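Local coordinates for protein putative hydrolase (Bacteroides ovatus, PDB 4HBS) that is of unknown function but, as a five-bladed beta-propeller related to the fructosidase-like glycosidases, is probably a hydrolase, at residues Arg318-Phe323 with Thr337-Pro342; Leu371-Asn376 with Tyr400-Trp405; Leu114-Gln119 with Gln130-Ile135; Asn76-Gly81 with Arg96-Val101. All blocks are in the same frame, centred on the assembly; numbering follows the deposited sequence.

In the fold
The four contacts fall into two pairs at different places round the propeller. Contacts 1 and 2, with centres 10 Å apart, form one packed unit: the hairpin of 318-323 and 337-342 lies against the neighbouring sheet of 371-376 and 400-405, Leu-338 meeting Leu-371 and Met-322 meeting Trp-405. Contacts 3 and 4, with centres 8 Å apart, are joined by probable hydrogen bonds from the backbone of His-134 and Ile-135 to Asn-97. Contact 1 lies across the chain's centre from both 3 and 4, while contacts 2 and 4 approach to about 6 Å between nearest atoms. No active site is established; a glycerol, probably from the crystallisation liquor, lies about 4 Å from the side chain of Leu-321.

Contact 1: Arg318-Phe323 with Thr337-Pro342; sequences RDVLMF and TLFTLP
Val-320 lays CG2 over the face of the Phe-339 ring, 4.3 Å from its centroid, within the antiparallel beta hairpin formed by the last two strands of a four-stranded propeller blade. The two side chains run side by side. With CG1 anti to the backbone N (chi1 175°), CG2 is left to meet both the ring and CD1 of Leu-341, while CG1 borders Leu-338. On the other face of the sheet Asp-319 and Thr-340 also point the same way, and Thr-340 OG1 donates to Asp-319 OD1 over 2.7 Å, coming to the anti side and 34° out of the carboxylate plane. The methyl of Thr-337 fills in beside that carboxylate. Arg-318 bends at chi3 (-66°), which brings one face of its guanidinium against Thr-340 CG2 and lets NH1 reach Leu-341 O at 2.7 Å. Putting an alanine here would probably leave the Leu-341 carbonyl without that donor and uncover the Thr-340 methyl. The next sheet packs beneath, with Leu-371 touching both Met-322 and Leu-338. Met-322, a selenomethionine, sets its CE 3.7 Å from Leu-338 CD1.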
# COMPACT_ATOMS: atom_id res chain seq x y z
N ARG A 318 8.32 -2.29 14.21
CA ARG A 318 7.37 -3.39 14.11
C ARG A 318 6.08 -3.00 14.80
O ARG A 318 5.08 -3.65 14.53
CB ARG A 318 7.95 -4.68 14.71
CG ARG A 318 9.23 -5.13 14.02
CD ARG A 318 9.76 -6.47 14.52
NE ARG A 318 10.23 -6.44 15.93
CZ ARG A 318 9.70 -7.14 16.95
NH1 ARG A 318 8.63 -7.92 16.77
NH2 ARG A 318 10.24 -7.04 18.17
N ASP A 319 6.08 -1.95 15.68
CA ASP A 319 4.83 -1.51 16.34
C ASP A 319 3.91 -0.77 15.34
O ASP A 319 4.33 0.21 14.73
CB ASP A 319 5.12 -0.60 17.56
CG ASP A 319 5.69 -1.28 18.80
OD1 ASP A 319 5.74 -2.54 18.83
OD2 ASP A 319 6.07 -0.56 19.76
N VAL A 320 2.67 -1.28 15.16
CA VAL A 320 1.64 -0.67 14.31
C VAL A 320 0.87 0.27 15.20
O VAL A 320 0.27 -0.19 16.17
CB VAL A 320 0.73 -1.73 13.67
CG1 VAL A 320 -0.41 -1.08 12.88
CG2 VAL A 320 1.54 -2.67 12.79
N LEU A 321 0.91 1.58 14.92
CA LEU A 321 0.28 2.61 15.75
C LEU A 321 -1.11 2.98 15.31
O LEU A 321 -1.44 2.87 14.13
CB LEU A 321 1.13 3.88 15.74
CG LEU A 321 2.59 3.69 16.09
CD1 LEU A 321 3.30 5.02 16.10
CD2 LEU A 321 2.76 2.97 17.43
N MSE A 322 -1.92 3.49 16.25
CA MSE A 322 -3.25 3.98 15.97
C MSE A 322 -3.51 5.27 16.73
O MSE A 322 -3.16 5.36 17.91
CB MSE A 322 -4.33 2.95 16.32
CG MSE A 322 -5.72 3.37 15.83
SE MSE A 322 -7.15 2.18 16.30
CE MSE A 322 -6.83 0.93 15.03
N PHE A 323 -4.12 6.27 16.05
CA PHE A 323 -4.53 7.57 16.60
C PHE A 323 -5.97 7.82 16.25
O PHE A 323 -6.47 7.21 15.31
CB PHE A 323 -3.68 8.72 16.02
CG PHE A 323 -2.19 8.50 16.01
CD1 PHE A 323 -1.60 7.69 15.05
CD2 PHE A 323 -1.38 9.16 16.92
CE1 PHE A 323 -0.22 7.51 15.03
CE2 PHE A 323 0.01 8.99 16.88
CZ PHE A 323 0.58 8.17 15.93
N THR A 337 -0.64 1.39 20.63
CA THR A 337 0.06 0.38 19.85
C THR A 337 -0.97 -0.71 19.58
O THR A 337 -1.45 -1.37 20.51
CB THR A 337 1.32 -0.10 20.56
OG1 THR A 337 2.22 1.01 20.64
CG2 THR A 337 2.01 -1.21 19.81
N LEU A 338 -1.39 -0.83 18.30
CA LEU A 338 -2.39 -1.82 17.88
C LEU A 338 -1.83 -3.21 18.09
O LEU A 338 -2.43 -4.02 18.80
CB LEU A 338 -2.77 -1.58 16.42
CG LEU A 338 -3.96 -2.32 15.89
CD1 LEU A 338 -5.22 -1.94 16.64
CD2 LEU A 338 -4.13 -2.07 14.40
N PHE A 339 -0.62 -3.44 17.58
CA PHE A 339 0.12 -4.68 17.78
C PHE A 339 1.55 -4.54 17.25
O PHE A 339 1.87 -3.55 16.61
CB PHE A 339 -0.60 -5.87 17.13
CG PHE A 339 -0.46 -6.01 15.63
CD1 PHE A 339 -1.20 -5.21 14.77
CD2 PHE A 339 0.32 -7.02 15.08
CE1 PHE A 339 -1.12 -5.38 13.39
CE2 PHE A 339 0.36 -7.22 13.70
CZ PHE A 339 -0.36 -6.40 12.86
N THR A 340 2.38 -5.54 17.53
CA THR A 340 3.78 -5.58 17.11
C THR A 340 3.97 -6.65 16.07
O THR A 340 3.63 -7.80 16.32
CB THR A 340 4.67 -5.81 18.30
OG1 THR A 340 4.34 -4.84 19.30
CG2 THR A 340 6.13 -5.69 17.96
N LEU A 341 4.50 -6.30 14.90
CA LEU A 341 4.68 -7.25 13.80
C LEU A 341 5.76 -8.25 14.13
O LEU A 341 6.69 -7.90 14.85
CB LEU A 341 5.02 -6.51 12.51
CG LEU A 341 3.85 -5.70 11.95
CD1 LEU A 341 4.33 -4.56 11.07
CD2 LEU A 341 2.90 -6.59 11.20
N PRO A 342 5.67 -9.50 13.63
CA PRO A 342 6.69 -10.51 13.97
C PRO A 342 8.13 -10.13 13.66
O PRO A 342 8.40 -9.41 12.70
CB PRO A 342 6.29 -11.72 13.14
CG PRO A 342 4.86 -11.55 12.87
CD PRO A 342 4.61 -10.08 12.79

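Contact 2: Leu371-Asn376 with Tyr400-Trp405; sequences LVISTN and YRVFNW
Leu-371 crosses Trp-405 at about a right angle and sets CG over the five-membered ring, 3.6 Å from its centroid. Leu-371 begins one strand, and Trp-405 lies in the turn just past the end of its antiparallel neighbour, 399-403, in the blade that unites the chain's first strands with its last, the closure often called Velcro in beta-propellers. CG of Trp-405 sits between its backbone N and carbonyl carbon (chi1 54°), which turns the indole over Leu-371. Four backbone bonds tie the strands, Leu-371 pairing with Val-402 and Ile-373 with Tyr-400. On the same face as Leu-371, Ile-373 CD1 meets Val-402 CG2 at 3.8 Å. On the other face of the sheet Val-372 and Arg-401 lie alongside each other, with Val-372 CG2 3.4 Å above the guanidinium plane and toward its rim. Outside this shell, Asp-42 forms a salt bridge with Arg-401 NE and Glu-370 one with NH1, holding the flat group in place. Trp-405 is positioned in turn by a bond from NE1 to the Gly-369 carbonyl and by edge-to-face meetings with Tyr-308 and Phe-301. With alanine in place of this tryptophan, a gap would probably open over Leu-371 and the Gly-369 carbonyl would lose its indole donor. At the far end one water joins two hydroxyls, 3.0 Å from Thr-375 OG1 and 2.8 Å from Tyr-400 OH.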
# COMPACT_ATOMS: atom_id res chain seq x y z
N LEU A 371 -9.78 -5.06 10.96
CA LEU A 371 -8.79 -4.38 10.12
C LEU A 371 -8.06 -5.43 9.34
O LEU A 371 -7.73 -6.44 9.94
CB LEU A 371 -7.79 -3.57 10.93
CG LEU A 371 -8.37 -2.45 11.76
CD1 LEU A 371 -7.40 -2.03 12.83
CD2 LEU A 371 -8.75 -1.27 10.92
N VAL A 372 -7.84 -5.24 8.03
CA VAL A 372 -7.06 -6.18 7.23
C VAL A 372 -5.79 -5.44 6.87
O VAL A 372 -5.84 -4.46 6.13
CB VAL A 372 -7.81 -6.74 6.02
CG1 VAL A 372 -7.01 -7.88 5.37
CG2 VAL A 372 -9.19 -7.22 6.42
N ILE A 373 -4.66 -5.85 7.46
CA ILE A 373 -3.36 -5.20 7.32
C ILE A 373 -2.40 -6.10 6.54
O ILE A 373 -2.49 -7.32 6.64
CB ILE A 373 -2.82 -4.86 8.74
CG1 ILE A 373 -3.70 -3.78 9.42
CG2 ILE A 373 -1.36 -4.40 8.71
CD1 ILE A 373 -3.65 -3.78 10.88
N SER A 374 -1.48 -5.50 5.78
CA SER A 374 -0.48 -6.24 5.03
C SER A 374 0.84 -5.52 5.13
O SER A 374 0.86 -4.29 5.09
CB SER A 374 -0.89 -6.40 3.56
OG SER A 374 -0.61 -5.25 2.77
N THR A 375 1.94 -6.27 5.26
CA THR A 375 3.28 -5.70 5.33
C THR A 375 4.02 -5.91 4.04
O THR A 375 3.51 -6.50 3.10
CB THR A 375 4.06 -6.40 6.44
OG1 THR A 375 4.24 -7.78 6.11
CG2 THR A 375 3.43 -6.24 7.79
N ASN A 376 5.22 -5.35 3.98
CA ASN A 376 6.23 -5.58 2.97
C ASN A 376 7.47 -5.87 3.77
O ASN A 376 7.64 -5.24 4.82
CB ASN A 376 6.45 -4.36 2.06
CG ASN A 376 5.37 -3.99 1.07
OD1 ASN A 376 5.51 -2.96 0.38
ND2 ASN A 376 4.29 -4.77 0.90
N TYR A 400 -2.51 -9.80 7.96
CA TYR A 400 -3.00 -9.89 9.34
C TYR A 400 -4.42 -9.35 9.42
O TYR A 400 -4.79 -8.49 8.64
CB TYR A 400 -2.11 -9.07 10.31
CG TYR A 400 -0.66 -9.47 10.26
CD1 TYR A 400 0.18 -8.98 9.27
CD2 TYR A 400 -0.13 -10.37 11.17
CE1 TYR A 400 1.51 -9.38 9.18
CE2 TYR A 400 1.19 -10.80 11.08
CZ TYR A 400 2.01 -10.30 10.09
OH TYR A 400 3.30 -10.74 9.99
N ARG A 401 -5.20 -9.83 10.38
CA ARG A 401 -6.55 -9.32 10.66
C ARG A 401 -6.61 -8.98 12.15
O ARG A 401 -6.12 -9.77 12.97
CB ARG A 401 -7.64 -10.33 10.30
CG ARG A 401 -7.57 -10.79 8.85
CD ARG A 401 -8.92 -10.86 8.17
NE ARG A 401 -8.75 -11.18 6.75
CZ ARG A 401 -9.64 -10.94 5.78
NH1 ARG A 401 -10.81 -10.37 6.06
NH2 ARG A 401 -9.36 -11.28 4.53
N VAL A 402 -7.11 -7.78 12.49
CA VAL A 402 -7.24 -7.32 13.87
C VAL A 402 -8.71 -7.21 14.16
O VAL A 402 -9.40 -6.41 13.53
CB VAL A 402 -6.50 -5.98 14.13
CG1 VAL A 402 -6.48 -5.65 15.62
CG2 VAL A 402 -5.09 -5.99 13.57
N PHE A 403 -9.21 -8.03 15.10
CA PHE A 403 -10.61 -7.97 15.52
C PHE A 403 -10.71 -7.25 16.85
O PHE A 403 -9.85 -7.42 17.72
CB PHE A 403 -11.20 -9.36 15.64
CG PHE A 403 -11.36 -10.06 14.32
CD1 PHE A 403 -10.27 -10.62 13.68
CD2 PHE A 403 -12.62 -10.24 13.76
CE1 PHE A 403 -10.42 -11.30 12.48
CE2 PHE A 403 -12.77 -10.93 12.56
CZ PHE A 403 -11.67 -11.45 11.93
N ASN A 404 -11.75 -6.44 17.00
CA ASN A 404 -12.01 -5.69 18.22
C ASN A 404 -10.91 -4.61 18.47
O ASN A 404 -10.67 -4.23 19.62
CB ASN A 404 -12.16 -6.67 19.41
CG ASN A 404 -13.10 -6.21 20.49
OD1 ASN A 404 -14.01 -5.39 20.27
ND2 ASN A 404 -12.93 -6.75 21.68
N TRP A 405 -10.30 -4.08 17.38
CA TRP A 405 -9.33 -2.96 17.41
C TRP A 405 -9.92 -1.71 18.10
O TRP A 405 -9.19 -0.95 18.72
CB TRP A 405 -8.87 -2.59 15.98
CG TRP A 405 -9.99 -2.28 15.02
CD1 TRP A 405 -10.67 -3.17 14.25
CD2 TRP A 405 -10.61 -1.01 14.83
NE1 TRP A 405 -11.67 -2.53 13.57
CE2 TRP A 405 -11.67 -1.20 13.92
CE3 TRP A 405 -10.41 0.27 15.36
CZ2 TRP A 405 -12.49 -0.15 13.49
CZ3 TRP A 405 -11.23 1.30 14.96
CH2 TRP A 405 -12.26 1.09 14.03
O HOH W 1 5.16 -9.26 8.54

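Contact 3: Leu114-Gln119 with Gln130-Ile135; sequences LADYVQ and QVRTHI
Arg-132 sends NH1 to Asp-116 OD1 in a salt bridge of 2.8 Å, and all three guanidinium nitrogens have acceptors, though the NE bond is weak. The bond from NH1 reaches OD1 from above the carboxylate plane, with the two flat groups turned 52° against each other. NH1 makes a second, weak bond to Tyr-117 O. NH2 donates to a water at 2.8 Å, which in turn donates a hydrogen bond to Val-118 O at 2.9 Å, and also to the carbonyl of Gln-148; NE has its weak bond to that of Ile-147. The side chain can serve all of these because it is extended from CG to NE, and Val-118 CG2 lies over the centre of one guanidinium face, 4.0 Å above it. The backbone beneath is a short, weakly bonded antiparallel ribbon, 116-117 with 131-132, lying in the long connection between two propeller blades. Arg-132 N gives its hydrogen to Asp-116 O over 3.1 Å, and Val-118 N gives its own to Gln-130 O over 2.8 Å. Between these bonds sits the non-hydrogen-bonded pair Tyr-117 and Val-131; CG2 of the valine packs near Tyr-117 CD1 and also meets the methyl of Ala-115, while the Val-131 carbonyl is taken up by Ser-93 OG.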
# COMPACT_ATOMS: atom_id res chain seq x y z
N LEU A 114 -2.93 -8.36 -14.67
CA LEU A 114 -3.04 -7.61 -15.93
C LEU A 114 -1.64 -7.20 -16.33
O LEU A 114 -1.31 -6.00 -16.38
CB LEU A 114 -3.96 -6.38 -15.76
CG LEU A 114 -5.34 -6.61 -15.19
CD1 LEU A 114 -6.00 -5.31 -14.92
CD2 LEU A 114 -6.18 -7.47 -16.10
N ALA A 115 -0.82 -8.21 -16.64
CA ALA A 115 0.59 -8.05 -16.87
C ALA A 115 0.99 -8.03 -18.33
O ALA A 115 0.39 -8.72 -19.16
CB ALA A 115 1.34 -9.16 -16.16
N ASP A 116 2.06 -7.28 -18.61
CA ASP A 116 2.71 -7.10 -19.91
C ASP A 116 3.77 -8.20 -20.03
O ASP A 116 4.96 -7.92 -19.90
CB ASP A 116 3.32 -5.67 -19.95
CG ASP A 116 3.85 -5.17 -21.28
OD1 ASP A 116 4.15 -6.02 -22.16
OD2 ASP A 116 4.01 -3.94 -21.43
N TYR A 117 3.35 -9.46 -20.19
CA TYR A 117 4.29 -10.58 -20.24
C TYR A 117 5.24 -10.50 -21.41
O TYR A 117 4.85 -10.06 -22.48
CB TYR A 117 3.57 -11.92 -20.31
CG TYR A 117 2.87 -12.30 -19.03
CD1 TYR A 117 3.60 -12.69 -17.91
CD2 TYR A 117 1.49 -12.33 -18.95
CE1 TYR A 117 2.97 -13.04 -16.73
CE2 TYR A 117 0.84 -12.71 -17.78
CZ TYR A 117 1.59 -13.06 -16.66
OH TYR A 117 0.96 -13.45 -15.50
N VAL A 118 6.49 -10.97 -21.21
CA VAL A 118 7.50 -11.02 -22.26
C VAL A 118 7.17 -12.24 -23.12
O VAL A 118 6.97 -12.11 -24.34
CB VAL A 118 8.94 -11.02 -21.68
CG1 VAL A 118 9.98 -11.33 -22.76
CG2 VAL A 118 9.23 -9.68 -21.02
N GLN A 119 7.02 -13.41 -22.47
CA GLN A 119 6.60 -14.64 -23.15
C GLN A 119 6.02 -15.63 -22.11
O GLN A 119 6.48 -15.67 -20.96
CB GLN A 119 7.75 -15.27 -23.97
CG GLN A 119 8.86 -15.96 -23.15
CD GLN A 119 8.63 -17.45 -22.91
OE1 GLN A 119 7.59 -18.02 -23.25
NE2 GLN A 119 9.61 -18.11 -22.30
N GLN A 130 7.97 -13.53 -17.37
CA GLN A 130 8.61 -12.28 -16.97
C GLN A 130 7.74 -11.15 -17.52
O GLN A 130 7.05 -11.34 -18.53
CB GLN A 130 10.05 -12.23 -17.48
CG GLN A 130 10.95 -13.20 -16.72
CD GLN A 130 12.41 -12.94 -16.90
OE1 GLN A 130 12.84 -11.85 -17.26
NE2 GLN A 130 13.21 -13.96 -16.68
N VAL A 131 7.67 -10.02 -16.80
CA VAL A 131 6.78 -8.91 -17.12
C VAL A 131 7.55 -7.60 -17.23
O VAL A 131 8.65 -7.48 -16.70
CB VAL A 131 5.72 -8.88 -15.99
CG1 VAL A 131 4.89 -7.59 -15.99
CG2 VAL A 131 4.82 -10.11 -16.08
N ARG A 132 6.95 -6.62 -17.96
CA ARG A 132 7.47 -5.27 -18.12
C ARG A 132 6.72 -4.30 -17.20
O ARG A 132 5.56 -4.55 -16.86
CB ARG A 132 7.30 -4.80 -19.56
CG ARG A 132 7.79 -5.78 -20.59
CD ARG A 132 7.71 -5.17 -21.96
NE ARG A 132 8.27 -6.05 -22.99
CZ ARG A 132 7.64 -7.07 -23.56
NH1 ARG A 132 6.40 -7.38 -23.21
NH2 ARG A 132 8.25 -7.80 -24.49
N THR A 133 7.36 -3.18 -16.82
CA THR A 133 6.74 -2.14 -15.98
C THR A 133 5.35 -1.72 -16.57
O THR A 133 5.24 -1.51 -17.78
CB THR A 133 7.69 -0.92 -15.90
OG1 THR A 133 8.98 -1.32 -15.44
CG2 THR A 133 7.14 0.19 -15.04
N HIS A 134 4.30 -1.64 -15.72
CA HIS A 134 2.96 -1.29 -16.19
C HIS A 134 2.93 0.15 -16.72
O HIS A 134 2.49 0.34 -17.86
CB HIS A 134 1.89 -1.50 -15.10
CG HIS A 134 0.63 -0.73 -15.31
ND1 HIS A 134 -0.32 -1.12 -16.23
CD2 HIS A 134 0.20 0.41 -14.71
CE1 HIS A 134 -1.29 -0.23 -16.16
NE2 HIS A 134 -1.02 0.71 -15.27
N ILE A 135 3.37 1.14 -15.91
CA ILE A 135 3.37 2.55 -16.32
C ILE A 135 4.80 3.07 -16.16
O ILE A 135 5.41 2.97 -15.10
CB ILE A 135 2.30 3.39 -15.58
CG1 ILE A 135 2.18 4.80 -16.21
CG2 ILE A 135 2.56 3.48 -14.09
CD1 ILE A 135 0.92 5.53 -15.85
O HOH W 2 6.57 -9.66 -25.75

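Contact 4: Asn76-Gly81 with Arg96-Val101; sequences NDSFYG and RNSIMV
Arg-96 runs alongside the carboxylate of Asp-77, the two side chains pointing the same way. From the start CB stands 3.9 Å from Asp-77 OD1. The chain then bends at chi2 (-39°), which swings CD back to 3.4 Å from the same oxygen. NE turns elsewhere and donates to the carbonyl of Asp-153, so the guanidinium is held from a second direction. Beyond CZ, NH1 meets both carboxylate oxygens: it forms a salt bridge of 2.8 Å with Asp-77 OD2 and a hydrogen bond of 3.0 Å to OD1, which it reaches on the syn side. The carboxylate and guanidinium planes stand 69° apart and NH1 alone reaches both oxygens, so this is not the flat, two-nitrogen paired fork. OD1 has a further donor in Trp-159 NE1, and the side chain of that residue also packs on the arginine. Farther along, Tyr-80 OH and Ser-98 OG share a hydrogen bond of 2.7 Å, the serine oxygen lying at the edge of the phenol ring and in its plane. Ser-78 OG, close by, bonds to Asn-76 O at 3.1 Å. The segments run 84° apart where one leaves strand 71-75 and the other enters its antiparallel neighbour 98-102, with strand 156-165 packed alongside: a junction between successive blades of a beta-propeller.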
# COMPACT_ATOMS: atom_id res chain seq x y z
N ASN A 76 4.51 -2.24 -6.50
CA ASN A 76 5.70 -1.47 -6.85
C ASN A 76 6.68 -2.53 -7.35
O ASN A 76 6.24 -3.45 -8.06
CB ASN A 76 6.18 -0.66 -5.62
CG ASN A 76 5.25 0.48 -5.24
OD1 ASN A 76 4.44 0.94 -6.03
ND2 ASN A 76 5.34 0.95 -4.01
N ASP A 77 7.99 -2.43 -7.03
CA ASP A 77 8.97 -3.38 -7.54
C ASP A 77 8.55 -4.81 -7.20
O ASP A 77 8.45 -5.13 -6.02
CB ASP A 77 10.35 -3.06 -6.97
CG ASP A 77 10.97 -1.76 -7.43
OD1 ASP A 77 10.32 -1.03 -8.21
OD2 ASP A 77 12.10 -1.45 -6.98
N SER A 78 8.23 -5.63 -8.24
CA SER A 78 7.77 -7.02 -8.06
C SER A 78 8.49 -8.00 -8.96
O SER A 78 8.80 -7.66 -10.09
CB SER A 78 6.28 -7.12 -8.35
OG SER A 78 5.49 -6.38 -7.44
N PHE A 79 8.70 -9.24 -8.48
CA PHE A 79 9.32 -10.32 -9.23
C PHE A 79 8.26 -11.09 -10.03
O PHE A 79 7.30 -11.60 -9.45
CB PHE A 79 10.05 -11.32 -8.32
CG PHE A 79 11.27 -10.78 -7.63
CD1 PHE A 79 12.40 -10.45 -8.36
CD2 PHE A 79 11.30 -10.64 -6.25
CE1 PHE A 79 13.54 -9.94 -7.72
CE2 PHE A 79 12.44 -10.13 -5.62
CZ PHE A 79 13.55 -9.78 -6.35
N TYR A 80 8.45 -11.18 -11.34
CA TYR A 80 7.60 -11.93 -12.24
C TYR A 80 8.46 -12.96 -12.87
O TYR A 80 9.44 -12.59 -13.50
CB TYR A 80 7.00 -11.00 -13.29
CG TYR A 80 5.80 -10.25 -12.79
CD1 TYR A 80 5.94 -9.02 -12.16
CD2 TYR A 80 4.52 -10.76 -12.94
CE1 TYR A 80 4.83 -8.31 -11.71
CE2 TYR A 80 3.40 -10.04 -12.55
CZ TYR A 80 3.56 -8.82 -11.92
OH TYR A 80 2.46 -8.13 -11.45
N GLY A 81 8.16 -14.23 -12.64
CA GLY A 81 8.98 -15.30 -13.18
C GLY A 81 8.67 -16.66 -12.60
O GLY A 81 7.50 -17.01 -12.42
N ARG A 96 9.01 -2.10 -12.32
CA ARG A 96 8.86 -1.05 -11.30
C ARG A 96 7.45 -0.93 -10.76
O ARG A 96 7.29 -0.45 -9.65
CB ARG A 96 9.40 0.31 -11.79
CG ARG A 96 10.88 0.26 -12.20
CD ARG A 96 11.76 -0.62 -11.29
NE ARG A 96 13.11 -0.06 -11.07
CZ ARG A 96 13.58 0.43 -9.92
NH1 ARG A 96 12.80 0.48 -8.85
NH2 ARG A 96 14.81 0.91 -9.85
N ASN A 97 6.47 -1.42 -11.48
CA ASN A 97 5.10 -1.45 -11.01
C ASN A 97 4.27 -2.37 -11.88
O ASN A 97 4.64 -2.67 -13.02
CB ASN A 97 4.47 -0.05 -10.94
CG ASN A 97 4.53 0.71 -12.24
OD1 ASN A 97 3.98 0.28 -13.24
ND2 ASN A 97 5.25 1.84 -12.27
N SER A 98 3.16 -2.82 -11.33
CA SER A 98 2.25 -3.71 -12.02
C SER A 98 0.93 -3.69 -11.31
O SER A 98 0.84 -3.16 -10.19
CB SER A 98 2.81 -5.13 -12.07
OG SER A 98 3.17 -5.62 -10.79
N ILE A 99 -0.11 -4.21 -11.96
CA ILE A 99 -1.44 -4.23 -11.37
C ILE A 99 -2.08 -5.60 -11.56
O ILE A 99 -1.59 -6.45 -12.32
CB ILE A 99 -2.33 -3.07 -11.93
CG1 ILE A 99 -2.68 -3.27 -13.43
CG2 ILE A 99 -1.66 -1.69 -11.67
CD1 ILE A 99 -3.54 -2.19 -14.07
N MSE A 100 -3.16 -5.81 -10.84
CA MSE A 100 -3.94 -7.05 -10.84
C MSE A 100 -5.38 -6.75 -10.42
O MSE A 100 -5.62 -5.74 -9.76
CB MSE A 100 -3.25 -8.05 -9.87
CG MSE A 100 -3.98 -9.38 -9.66
SE MSE A 100 -5.11 -9.37 -8.14
CE MSE A 100 -3.84 -9.58 -6.88
N VAL A 101 -6.33 -7.60 -10.83
CA VAL A 101 -7.75 -7.50 -10.45
C VAL A 101 -8.14 -8.80 -9.76
O VAL A 101 -7.98 -9.85 -10.36
CB VAL A 101 -8.72 -7.23 -11.63
CG1 VAL A 101 -10.16 -7.13 -11.12
CG2 VAL A 101 -8.34 -5.96 -12.40